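Local coordinates for protein terminal uridylyltransferase 1 (Trypanosoma brucei, PDB 5HZD) that adds uridines to the 3' ends of guide RNAs, ribosomal RNAs and some mRNAs during mitochondrial RNA editing, consuming UTP and using magnesium or manganese, at residues A[307-312]-A[392-397]. Residues are numbered along the deposited sequence; the frame is centred on the assembly and turned at random.
Sequences HPCARP and YKAAGD
Cys309 and Ala395 bring the two backbones closest, with their CA atoms 5.5 Å apart, where the turn that starts helix 310-324 meets the middle of helix 385-409. One thiol carries the contact. The side chain of Cys309 points at the helix, and its sulfur lies anti to its own carbonyl carbon, beside the backbone N (chi1 -61°). This sends SG to the two successive alanines of 392-397. SG lies 4.0 Å from Ala394 CB and also 4.0 Å from Ala395 CB, and it comes within 3.8 Å of Ala395 N. Behind the sulfur, Cys309 CB approaches Ala395 CA at 4.2 Å. The touch is apolar. With only methyl groups at these two positions, the sulfur reaches close to the helix backbone. Leu391 and Met398 of the same helix, one turn before Ala395 and about one turn after Ala394, also touch the side chain of Cys309, adding apolar contacts beyond the two alanines.

The turn that carries Cys309 is braced from within. His307 ND1 accepts the backbone N-H of Cys309 at 2.9 Å. The bond is nearly straight (165°), and the donor lies almost in the imidazole plane. This use of ND1 as acceptor is consistent with a proton on NE2. The backbone adds a bond from Ala310 N to His307 O at 3.0 Å, so the successive amides of Cys309 and Ala310 are both held by His307, one by its ring and one by its carbonyl. Past the turn, Pro312 packs on Ile69, Phe70 and Ala73 of helix 59-76.

This is plain packing of the N-terminal end of one helix on the side of another, away from the UTP and zinc sites: the histidine-capped start of helix 310-324 rests on helix 385-409, which overlaps the Cid1-family poly(A) polymerase region, with Cys309 seated on Ala394 and Ala395.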
loop_
_atom_site.group_PDB
_atom_site.type_symbol
_atom_site.label_atom_id
_atom_site.label_comp_id
_atom_site.label_asym_id
_atom_site.label_seq_id
_atom_site.Cartn_x
_atom_site.Cartn_y
_atom_site.Cartn_z
ATOM N N HIS A 307 12.593 8.567 -11.875
ATOM C CA HIS A 307 12.207 9.600 -12.840
ATOM C C HIS A 307 11.258 10.538 -12.083
ATOM O O HIS A 307 10.405 10.059 -11.338
ATOM C CB HIS A 307 11.449 8.952 -14.009
ATOM C CG HIS A 307 11.216 9.880 -15.152
ATOM N ND1 HIS A 307 10.311 10.921 -15.089
ATOM C CD2 HIS A 307 11.762 9.930 -16.394
ATOM C CE1 HIS A 307 10.331 11.587 -16.229
ATOM N NE2 HIS A 307 11.190 10.993 -17.047
ATOM N N PRO A 308 11.374 11.862 -12.293
ATOM C CA PRO A 308 10.543 12.815 -11.543
ATOM C C PRO A 308 9.049 12.705 -11.861
ATOM O O PRO A 308 8.237 13.197 -11.061
ATOM C CB PRO A 308 11.088 14.182 -11.971
ATOM C CG PRO A 308 11.784 13.959 -13.271
ATOM C CD PRO A 308 12.339 12.542 -13.174
ATOM N N CYS A 309 8.682 12.088 -12.984
ATOM C CA CYS A 309 7.267 11.912 -13.291
ATOM C C CYS A 309 6.750 10.523 -12.932
ATOM O O CYS A 309 5.547 10.201 -13.128
ATOM C CB CYS A 309 7.012 12.189 -14.776
ATOM S SG CYS A 309 7.458 13.850 -15.189
ATOM N N ALA A 310 7.602 9.674 -12.356
ATOM C CA ALA A 310 7.161 8.304 -12.122
ATOM C C ALA A 310 6.162 8.163 -10.974
ATOM O O ALA A 310 5.152 7.451 -11.096
ATOM C CB ALA A 310 8.378 7.355 -11.918
ATOM N N ARG A 311 6.385 8.855 -9.855
ATOM C CA ARG A 311 5.356 8.776 -8.808
ATOM C C ARG A 311 4.033 9.451 -9.203
ATOM O O ARG A 311 2.966 8.871 -8.974
ATOM C CB ARG A 311 5.863 9.327 -7.477
ATOM C CG ARG A 311 6.941 8.458 -6.825
ATOM C CD ARG A 311 7.484 9.194 -5.601
ATOM N NE ARG A 311 8.237 10.368 -6.001
ATOM C CZ ARG A 311 8.564 11.345 -5.166
ATOM N NH1 ARG A 311 8.171 11.294 -3.895
ATOM N NH2 ARG A 311 9.260 12.380 -5.620
ATOM N N PRO A 312 4.081 10.665 -9.787
ATOM C CA PRO A 312 2.800 11.272 -10.175
ATOM C C PRO A 312 1.998 10.385 -11.127
ATOM O O PRO A 312 0.772 10.211 -10.968
ATOM C CB PRO A 312 3.232 12.597 -10.833
ATOM C CG PRO A 312 4.462 12.967 -10.036
ATOM C CD PRO A 312 5.197 11.625 -9.937
ATOM N N TYR A 392 5.574 18.981 -16.686
ATOM C CA TYR A 392 4.172 18.785 -17.076
ATOM C C TYR A 392 4.081 18.155 -18.450
ATOM O O TYR A 392 3.327 17.208 -18.659
ATOM C CB TYR A 392 3.410 20.117 -17.107
ATOM C CG TYR A 392 3.226 20.792 -15.776
ATOM C CD1 TYR A 392 3.486 20.134 -14.586
ATOM C CD2 TYR A 392 2.773 22.099 -15.729
ATOM C CE1 TYR A 392 3.292 20.769 -13.357
ATOM C CE2 TYR A 392 2.590 22.736 -14.533
ATOM C CZ TYR A 392 2.842 22.067 -13.354
ATOM O OH TYR A 392 2.650 22.693 -12.152
ATOM N N LYS A 393 4.873 18.662 -19.383
ATOM C CA LYS A 393 4.913 18.129 -20.730
ATOM C C LYS A 393 5.301 16.638 -20.720
ATOM O O LYS A 393 4.691 15.820 -21.418
ATOM C CB LYS A 393 5.884 18.946 -21.585
ATOM C CG LYS A 393 6.103 18.346 -22.946
ATOM C CD LYS A 393 6.936 19.232 -23.860
ATOM C CE LYS A 393 7.250 18.490 -25.152
ATOM N NZ LYS A 393 7.674 19.448 -26.207
ATOM N N ALA A 394 6.327 16.296 -19.943
ATOM C CA ALA A 394 6.817 14.926 -19.868
ATOM C C ALA A 394 5.776 14.017 -19.242
ATOM O O ALA A 394 5.529 12.919 -19.733
ATOM C CB ALA A 394 8.112 14.856 -19.033
ATOM N N ALA A 395 5.174 14.456 -18.134
ATOM C CA ALA A 395 4.157 13.637 -17.459
ATOM C C ALA A 395 2.984 13.319 -18.392
ATOM O O ALA A 395 2.496 12.166 -18.448
ATOM C CB ALA A 395 3.656 14.322 -16.187
ATOM N N GLY A 396 2.496 14.327 -19.099
ATOM C CA GLY A 396 1.427 14.085 -20.045
ATOM C C GLY A 396 1.851 13.125 -21.145
ATOM O O GLY A 396 1.113 12.187 -21.487
ATOM N N ASP A 397 3.033 13.338 -21.706
ATOM C CA ASP A 397 3.542 12.457 -22.763
ATOM C C ASP A 397 3.636 11.010 -22.261
ATOM O O ASP A 397 3.311 10.046 -22.977
ATOM C CB ASP A 397 4.971 12.841 -23.134
ATOM C CG ASP A 397 5.066 14.066 -24.004
ATOM O OD1 ASP A 397 4.045 14.509 -24.579
ATOM O OD2 ASP A 397 6.208 14.580 -24.119
#